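Local coordinates for protein BauA (PDB 6HCP) that takes up ferric preacinetobactin across the bacterial outer membrane, as a TonB-dependent siderophore receptor with a plug inside a beta-barrel, at residues N63-T68 with A86-I91; T274-D279 with L690-P695; Q445-T450 with L488-Q493. All coordinates share one frame; numbering follows the deposited sequence.

Contact 1: residues N63-T68 with A86-I91. With EDO (1,2-ethanediol), chain H.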
loop_
_atom_site.group_PDB
_atom_site.type_symbol
_atom_site.label_atom_id
_atom_site.label_comp_id
_atom_site.label_asym_id
_atom_site.label_seq_id
_atom_site.Cartn_x
_atom_site.Cartn_y
_atom_site.Cartn_z
ATOM N N ASN A 63 35.563 -2.635 -17.099
ATOM C CA ASN A 63 34.136 -2.398 -16.972
ATOM C C ASN A 63 33.919 -1.259 -15.967
ATOM O O ASN A 63 34.190 -1.394 -14.762
ATOM C CB ASN A 63 33.430 -3.708 -16.598
ATOM C CG ASN A 63 31.918 -3.621 -16.678
ATOM O OD1 ASN A 63 31.348 -2.554 -16.504
ATOM N ND2 ASN A 63 31.269 -4.731 -16.981
ATOM N N THR A 64 33.538 -0.094 -16.499
ATOM C CA THR A 64 33.451 1.157 -15.774
ATOM C C THR A 64 32.071 1.790 -15.988
ATOM O O THR A 64 31.436 1.596 -17.026
ATOM C CB THR A 64 34.500 2.167 -16.238
ATOM O OG1 THR A 64 34.357 2.338 -17.656
ATOM C CG2 THR A 64 35.900 1.725 -15.869
ATOM N N ILE A 65 31.619 2.531 -14.976
ATOM C CA ILE A 65 30.411 3.345 -15.115
ATOM C C ILE A 65 30.560 4.568 -14.227
ATOM O O ILE A 65 31.201 4.507 -13.169
ATOM C CB ILE A 65 29.141 2.534 -14.781
ATOM C CG1 ILE A 65 27.888 3.376 -15.051
ATOM C CG2 ILE A 65 29.174 2.037 -13.347
ATOM C CD1 ILE A 65 26.776 2.641 -15.711
ATOM N N SER A 66 30.059 5.709 -14.709
ATOM C CA SER A 66 30.061 6.928 -13.924
ATOM C C SER A 66 28.654 7.524 -13.877
ATOM O O SER A 66 28.086 7.830 -14.918
ATOM C CB SER A 66 31.035 7.914 -14.497
ATOM O OG SER A 66 30.948 9.159 -13.831
ATOM N N TYR A 67 28.137 7.693 -12.664
ATOM C CA TYR A 67 26.810 8.276 -12.433
ATOM C C TYR A 67 26.962 9.773 -12.176
ATOM O O TYR A 67 27.842 10.198 -11.429
ATOM C CB TYR A 67 26.136 7.612 -11.237
ATOM C CG TYR A 67 25.992 6.121 -11.369
ATOM C CD1 TYR A 67 24.999 5.571 -12.161
ATOM C CD2 TYR A 67 26.871 5.252 -10.726
ATOM C CE1 TYR A 67 24.915 4.200 -12.359
ATOM C CE2 TYR A 67 26.793 3.880 -10.917
ATOM C CZ TYR A 67 25.741 3.348 -11.646
ATOM O OH TYR A 67 25.694 2.003 -11.909
ATOM N N THR A 68 26.010 10.554 -12.697
ATOM C CA THR A 68 26.016 12.019 -12.501
ATOM C C THR A 68 25.259 12.391 -11.227
ATOM O O THR A 68 24.411 11.644 -10.722
ATOM C CB THR A 68 25.429 12.749 -13.718
ATOM O OG1 THR A 68 24.036 12.432 -13.782
ATOM C CG2 THR A 68 26.099 12.358 -15.018
ATOM N N ALA A 86 21.763 0.279 -7.462
ATOM C CA ALA A 86 20.341 0.239 -7.866
ATOM C C ALA A 86 20.181 -0.516 -9.199
ATOM O O ALA A 86 19.298 -1.336 -9.339
ATOM C CB ALA A 86 19.784 1.640 -7.932
ATOM N N THR A 87 21.043 -0.241 -10.179
ATOM C CA THR A 87 20.886 -0.807 -11.512
ATOM C C THR A 87 22.041 -1.725 -11.924
ATOM O O THR A 87 22.055 -2.208 -13.053
ATOM C CB THR A 87 20.707 0.305 -12.559
ATOM O OG1 THR A 87 21.809 1.221 -12.521
ATOM C CG2 THR A 87 19.407 1.039 -12.323
ATOM N N ASP A 88 23.080 -1.853 -11.090
ATOM C CA ASP A 88 24.298 -2.545 -11.533
ATOM C C ASP A 88 24.256 -3.991 -11.058
ATOM O O ASP A 88 24.347 -4.273 -9.865
ATOM C CB ASP A 88 25.545 -1.837 -11.005
ATOM C CG ASP A 88 26.849 -2.357 -11.591
ATOM O OD1 ASP A 88 26.884 -3.534 -12.027
ATOM O OD2 ASP A 88 27.825 -1.594 -11.538
ATOM N N PRO A 89 24.068 -4.960 -11.968
ATOM C CA PRO A 89 23.942 -6.362 -11.565
ATOM C C PRO A 89 25.246 -7.000 -11.061
ATOM O O PRO A 89 25.222 -8.129 -10.572
ATOM C CB PRO A 89 23.520 -7.053 -12.871
ATOM C CG PRO A 89 24.169 -6.208 -13.955
ATOM C CD PRO A 89 24.129 -4.789 -13.426
ATOM N N SER A 90 26.362 -6.276 -11.168
ATOM C CA SER A 90 27.621 -6.764 -10.622
ATOM C C SER A 90 27.868 -6.212 -9.215
ATOM O O SER A 90 28.933 -6.450 -8.632
ATOM C CB SER A 90 28.767 -6.433 -11.564
ATOM O OG SER A 90 28.677 -7.244 -12.727
ATOM N N ILE A 91 26.910 -5.445 -8.679
ATOM C CA ILE A 91 27.040 -4.961 -7.316
ATOM C C ILE A 91 25.902 -5.556 -6.476
ATOM O O ILE A 91 24.770 -5.657 -6.931
ATOM C CB ILE A 91 27.059 -3.422 -7.307
ATOM C CG1 ILE A 91 28.250 -2.930 -8.147
ATOM C CG2 ILE A 91 27.073 -2.892 -5.881
ATOM C CD1 ILE A 91 28.552 -1.487 -8.053
HETATM C C1 EDO H . 32.177 5.694 -18.189
HETATM O O1 EDO H . 33.111 5.183 -19.158
HETATM C C2 EDO H . 30.768 5.170 -18.472
HETATM O O2 EDO H . 29.855 5.648 -17.453
HETATM O O HOH W 1 27.393 0.720 -10.298
HETATM O O HOH W 2 24.301 0.450 -13.767
#

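Contact 2: residues T274-D279 with L690-P695. With EDO (1,2-ethanediol), chain B.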
loop_
_atom_site.group_PDB
_atom_site.type_symbol
_atom_site.label_atom_id
_atom_site.label_comp_id
_atom_site.label_asym_id
_atom_site.label_seq_id
_atom_site.Cartn_x
_atom_site.Cartn_y
_atom_site.Cartn_z
ATOM N N THR A 274 10.682 -4.411 11.169
ATOM C CA THR A 274 11.098 -4.858 12.487
ATOM C C THR A 274 12.570 -4.465 12.715
ATOM O O THR A 274 13.401 -4.748 11.889
ATOM C CB THR A 274 10.924 -6.375 12.615
ATOM O OG1 THR A 274 9.575 -6.746 12.314
ATOM C CG2 THR A 274 11.314 -6.920 13.966
ATOM N N LEU A 275 12.887 -4.010 13.927
ATOM C CA LEU A 275 14.258 -3.798 14.359
ATOM C C LEU A 275 14.629 -4.920 15.333
ATOM O O LEU A 275 14.024 -5.062 16.379
ATOM C CB LEU A 275 14.378 -2.436 15.040
ATOM C CG LEU A 275 15.775 -2.123 15.558
ATOM C CD1 LEU A 275 16.783 -2.087 14.415
ATOM C CD2 LEU A 275 15.784 -0.825 16.341
ATOM N N LEU A 276 15.628 -5.718 14.966
ATOM C CA LEU A 276 16.014 -6.898 15.760
ATOM C C LEU A 276 17.239 -6.625 16.646
ATOM O O LEU A 276 17.842 -7.547 17.193
ATOM C CB LEU A 276 16.276 -8.060 14.807
ATOM C CG LEU A 276 15.037 -8.631 14.125
ATOM C CD1 LEU A 276 15.408 -9.808 13.252
ATOM C CD2 LEU A 276 13.982 -9.050 15.157
ATOM N N SER A 277 17.578 -5.351 16.802
ATOM C CA SER A 277 18.631 -4.913 17.696
ATOM C C SER A 277 18.020 -3.955 18.713
ATOM O O SER A 277 16.939 -3.418 18.474
ATOM C CB SER A 277 19.765 -4.245 16.891
ATOM O OG SER A 277 20.287 -5.119 15.888
ATOM N N PRO A 278 18.722 -3.631 19.817
ATOM C CA PRO A 278 18.157 -2.763 20.850
ATOM C C PRO A 278 17.643 -1.424 20.307
ATOM O O PRO A 278 18.346 -0.725 19.587
ATOM C CB PRO A 278 19.321 -2.560 21.833
ATOM C CG PRO A 278 20.192 -3.786 21.660
ATOM C CD PRO A 278 20.009 -4.218 20.222
ATOM N N ASP A 279 16.425 -1.038 20.732
ATOM C CA ASP A 279 15.834 0.228 20.345
ATOM C C ASP A 279 16.709 1.377 20.849
ATOM O O ASP A 279 16.825 2.385 20.165
ATOM C CB ASP A 279 14.358 0.367 20.782
ATOM C CG ASP A 279 14.029 -0.070 22.203
ATOM O OD1 ASP A 279 14.947 -0.030 23.056
ATOM O OD2 ASP A 279 12.843 -0.431 22.461
ATOM N N LEU A 690 22.789 -12.580 9.609
ATOM C CA LEU A 690 21.561 -12.163 8.954
ATOM C C LEU A 690 21.157 -10.766 9.422
ATOM O O LEU A 690 21.339 -10.425 10.571
ATOM C CB LEU A 690 20.409 -13.099 9.334
ATOM C CG LEU A 690 20.520 -14.563 8.951
ATOM C CD1 LEU A 690 19.306 -15.307 9.489
ATOM C CD2 LEU A 690 20.636 -14.744 7.454
ATOM N N ALA A 691 20.486 -10.040 8.532
ATOM C CA ALA A 691 19.781 -8.833 8.872
ATOM C C ALA A 691 18.599 -8.696 7.912
ATOM O O ALA A 691 18.651 -9.152 6.780
ATOM C CB ALA A 691 20.697 -7.641 8.774
ATOM N N LEU A 692 17.520 -8.075 8.391
ATOM C CA LEU A 692 16.373 -7.818 7.548
ATOM C C LEU A 692 16.681 -6.700 6.551
ATOM O O LEU A 692 17.249 -5.681 6.908
ATOM C CB LEU A 692 15.178 -7.412 8.417
ATOM C CG LEU A 692 14.526 -8.536 9.205
ATOM C CD1 LEU A 692 13.478 -7.959 10.150
ATOM C CD2 LEU A 692 13.900 -9.569 8.278
ATOM N N GLY A 693 16.187 -6.867 5.326
ATOM C CA GLY A 693 16.220 -5.829 4.318
ATOM C C GLY A 693 15.332 -4.652 4.702
ATOM O O GLY A 693 14.377 -4.808 5.441
ATOM N N ALA A 694 15.631 -3.494 4.128
ATOM C CA ALA A 694 14.896 -2.277 4.380
ATOM C C ALA A 694 13.435 -2.472 3.990
ATOM O O ALA A 694 13.130 -3.067 2.961
ATOM C CB ALA A 694 15.508 -1.139 3.602
ATOM N N PRO A 695 12.494 -1.929 4.786
ATOM C CA PRO A 695 11.068 -1.988 4.438
ATOM C C PRO A 695 10.697 -0.994 3.329
ATOM O O PRO A 695 11.525 -0.180 2.892
ATOM C CB PRO A 695 10.410 -1.566 5.746
ATOM C CG PRO A 695 11.367 -0.542 6.306
ATOM C CD PRO A 695 12.755 -1.081 5.955
HETATM C C1 EDO B . 9.636 -3.879 15.399
HETATM O O1 EDO B . 10.833 -3.311 15.910
HETATM C C2 EDO B . 8.938 -4.414 16.626
HETATM O O2 EDO B . 10.021 -4.513 17.559
#

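Contact 3: residues Q445-T450 with L488-Q493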
loop_
_atom_site.group_PDB
_atom_site.type_symbol
_atom_site.label_atom_id
_atom_site.label_comp_id
_atom_site.label_asym_id
_atom_site.label_seq_id
_atom_site.Cartn_x
_atom_site.Cartn_y
_atom_site.Cartn_z
ATOM N N GLN A 445 54.666 -2.127 -4.088
ATOM C CA GLN A 445 53.810 -1.740 -2.966
ATOM C C GLN A 445 54.464 -2.209 -1.657
ATOM O O GLN A 445 54.853 -3.365 -1.557
ATOM C CB GLN A 445 52.443 -2.407 -3.121
ATOM C CG GLN A 445 51.480 -2.113 -1.973
ATOM C CD GLN A 445 50.854 -0.751 -2.125
ATOM O OE1 GLN A 445 50.289 -0.411 -3.168
ATOM N NE2 GLN A 445 50.951 0.043 -1.081
ATOM N N THR A 446 54.486 -1.329 -0.659
ATOM C CA THR A 446 54.933 -1.675 0.669
ATOM C C THR A 446 53.815 -1.414 1.686
ATOM O O THR A 446 53.073 -0.468 1.549
ATOM C CB THR A 446 56.223 -0.920 1.033
ATOM O OG1 THR A 446 57.189 -1.220 0.023
ATOM C CG2 THR A 446 56.797 -1.351 2.366
ATOM N N VAL A 447 53.831 -2.161 2.795
ATOM C CA VAL A 447 52.864 -1.980 3.880
ATOM C C VAL A 447 53.507 -2.389 5.208
ATOM O O VAL A 447 54.249 -3.379 5.285
ATOM C CB VAL A 447 51.587 -2.791 3.620
ATOM C CG1 VAL A 447 51.876 -4.262 3.484
ATOM C CG2 VAL A 447 50.538 -2.555 4.688
ATOM N N LYS A 448 53.150 -1.649 6.261
ATOM C CA LYS A 448 53.499 -2.011 7.614
ATOM C C LYS A 448 52.349 -1.631 8.550
ATOM O O LYS A 448 51.920 -0.490 8.540
ATOM C CB LYS A 448 54.766 -1.277 8.066
ATOM C CG LYS A 448 55.273 -1.701 9.435
ATOM C CD LYS A 448 56.590 -1.073 9.826
ATOM C CE LYS A 448 57.024 -1.559 11.193
ATOM N NZ LYS A 448 58.246 -0.873 11.657
ATOM N N ALA A 449 52.009 -2.555 9.452
ATOM C CA ALA A 449 51.033 -2.310 10.532
ATOM C C ALA A 449 51.720 -2.494 11.888
ATOM O O ALA A 449 52.573 -3.394 12.060
ATOM C CB ALA A 449 49.839 -3.239 10.397
ATOM N N THR A 450 51.250 -1.728 12.878
ATOM C CA THR A 450 51.650 -1.925 14.265
ATOM C C THR A 450 50.422 -1.891 15.174
ATOM O O THR A 450 49.406 -1.274 14.846
ATOM C CB THR A 450 52.668 -0.885 14.728
ATOM O OG1 THR A 450 52.009 0.382 14.859
ATOM C CG2 THR A 450 53.848 -0.773 13.783
ATOM N N LEU A 488 45.744 -6.171 -4.154
ATOM C CA LEU A 488 46.624 -6.495 -3.042
ATOM C C LEU A 488 45.869 -6.346 -1.721
ATOM O O LEU A 488 45.085 -5.419 -1.523
ATOM C CB LEU A 488 47.852 -5.584 -3.080
ATOM C CG LEU A 488 48.802 -5.787 -4.266
ATOM C CD1 LEU A 488 49.974 -4.814 -4.174
ATOM C CD2 LEU A 488 49.295 -7.211 -4.341
ATOM N N THR A 489 46.213 -7.228 -0.783
ATOM C CA THR A 489 45.705 -7.192 0.572
ATOM C C THR A 489 46.886 -7.468 1.504
ATOM O O THR A 489 47.651 -8.409 1.261
ATOM C CB THR A 489 44.599 -8.238 0.780
ATOM O OG1 THR A 489 43.606 -8.152 -0.255
ATOM C CG2 THR A 489 43.965 -8.113 2.150
ATOM N N LYS A 490 46.996 -6.665 2.557
ATOM C CA LYS A 490 48.049 -6.814 3.580
ATOM C C LYS A 490 48.094 -8.273 4.024
ATOM O O LYS A 490 47.050 -8.906 4.270
ATOM C CB LYS A 490 47.711 -5.906 4.771
ATOM C CG LYS A 490 48.662 -5.992 5.951
ATOM C CD LYS A 490 48.393 -4.926 6.983
ATOM C CE LYS A 490 46.977 -4.954 7.517
ATOM N NZ LYS A 490 46.815 -6.063 8.479
ATOM N N GLY A 491 49.304 -8.815 4.157
ATOM C CA GLY A 491 49.453 -10.185 4.605
ATOM C C GLY A 491 49.054 -10.363 6.064
ATOM O O GLY A 491 49.213 -9.474 6.878
ATOM N N ASP A 492 48.506 -11.531 6.371
ATOM C CA ASP A 492 48.201 -11.910 7.748
ATOM C C ASP A 492 49.499 -12.317 8.466
ATOM O O ASP A 492 50.520 -12.671 7.822
ATOM C CB ASP A 492 47.226 -13.083 7.764
ATOM C CG ASP A 492 45.828 -12.736 7.272
ATOM O OD1 ASP A 492 45.437 -11.576 7.423
ATOM O OD2 ASP A 492 45.099 -13.675 6.920
ATOM N N GLN A 493 49.411 -12.395 9.800
ATOM C CA GLN A 493 50.543 -12.810 10.649
ATOM C C GLN A 493 50.203 -14.130 11.345
ATOM O O GLN A 493 49.112 -14.295 11.884
ATOM C CB GLN A 493 50.884 -11.737 11.678
ATOM C CG GLN A 493 52.044 -12.132 12.592
ATOM C CD GLN A 493 52.584 -10.950 13.353
ATOM O OE1 GLN A 493 51.827 -10.122 13.845
ATOM N NE2 GLN A 493 53.902 -10.828 13.425
#

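Contact 1: residues N63-T68 with A86-I91
Ile65 makes the first touch of strand 64-68 on the turn at Asp88: its CG2 methyl lies 4.3 Å from Asp88 OD2, while its other branch turns to a ring two residues on, CG1 sitting over one face of Tyr67 near the rim. Ser66 gives its backbone N-H to O2 of a bound ethanediol. Tyr67 then gives the largest share of the contact. With CG anti to the carbonyl carbon (chi1 -57°), the ring reaches toward 86-91 and brings OH to 3.9 Å from Asp88 CB. No direct hydrogen bond crosses; two waters at the ring edge do the joining. Tyr67 OH donates to one at 2.7 Å, which in turn donates to Asp88 OD2, and it accepts from the second, itself bonded to Thr87 OG1. The other carboxylate oxygen is held as well: Ser90 N reaches Asp88 OD1 at 2.9 Å on its anti side, 33° out of the plane, closing an Asx turn, and Lys142 forms a salt bridge to it. The contact lies in the plug: strand 64-68 is an edge of its sheet, bonded to strand 135-142, while Tyr71 of helix 69-75 and Met578 of barrel strand 575-590 both touch Tyr67 and Thr87.

Contact 2: residues T274-D279 with L690-P695
Leu692 does most of the work here, and it does it with one methyl. CD1 comes to 3.7 Å from Thr274 O and 3.9 Å from Thr274 CB, then meets the Leu276 CD1 methyl at 4.1 Å. The leucine is thus lodged against two residues of the same loop, one offering a carbonyl and the root of its side chain, the other a branch end. The two leucines cross nearly at right angles and, within the two segments, meet only through these methyls. Each has CG anti to its own carbonyl carbon (chi1 -74° for Leu692), which brings the CD1 methyl of each to the other. Leu275, between the two contact residues, points the other way.

Thr274 keeps its polar end out of this. Its OG1 is bonded to Lys271 O, within its own loop, and its CG2 packs at 3.8 Å from C1 of a bound ethanediol, whose O1 accepts the Leu275 N-H in an almost straight bond (2.9 Å, 175°). Trp682 touches both Leu276 and Leu692; it belongs to strand 682-683, the antiparallel partner of strand 691-692. A short hairpin before the last barrel strand is thereby packed on the long connection leading into strand 282-297, a hairpin-on-loop arrangement at what is probably the extracellular mouth of a TonB-dependent beta-barrel.

Contact 3: residues Q445-T450 with L488-Q493
Leu488 presses a single methyl, CD1, against the base of Gln445, 3.6 Å from CB and 3.8 Å from CG. The two side chains slide past each other in opposite directions, so the leucine meets the aliphatic stem of the glutamine and not its amide. Further along, Lys490 lies across Val447 at about a right angle. Its CD is 3.9 Å from Val447 CG2, and the same carbon reaches Ala449 CB at 4.1 Å; the lysine methylenes therefore bridge alternate residues on one side of strand 436-451. The extended first half of the lysine chain (chi1 177°, chi2 171°) lays CD against the two small side chains; bends at chi3 and chi4 then turn CE and NZ.

Two weak bonds help place the glutamine amide. A bend at chi2 of Gln445 (79°) turns the head group forward along its own strand, where Gln445 NE2 makes a weak bond of 3.4 Å to Thr446 O. Gln445 OE1 takes the other, also weak, from Met151 N. Met151 also touches Val447, and Gly155 O accepts a bond from Thr489 OG1, so the plug reaches both segments. Backbone bonds from Gln445 to Ala463 and from Val447 to Lys461 tie the first segment to strand 461-473, which is also paired with strand 478-489 and so connects the two barrel strands. Beyond Thr489 the chain leaves its strand, and Gln493 NE2 is bonded to Pro457 O in the neighbouring loop and to Gly502 O in its own.

Across the segments themselves there is no hydrogen bond or salt bridge. Methyls and methylenes supply the contact, even from a glutamine and a lysine, which suggests that it depends on shape and the burial of carbon while the glutamine amide finds its partners elsewhere.

Contact 1 is the deepest, within the plug and about 11 Å from the chain centre to its own centre; contacts 2 and 3 lie some 22 and 21 Å out, among barrel strands and loops. The three do not touch and share no strand, the closest approach being about 13 Å between nearest atoms of contacts 1 and 2. Chemistry follows place: two waters bridge contact 1, whereas carbon packing makes the others. Contact 2 joins loops far apart in sequence with leucine methyls, partly buried. Contact 3 joins two strands separated by one other, is largely buried yet edged by an exposed lysine, and meets the plug that houses contact 1.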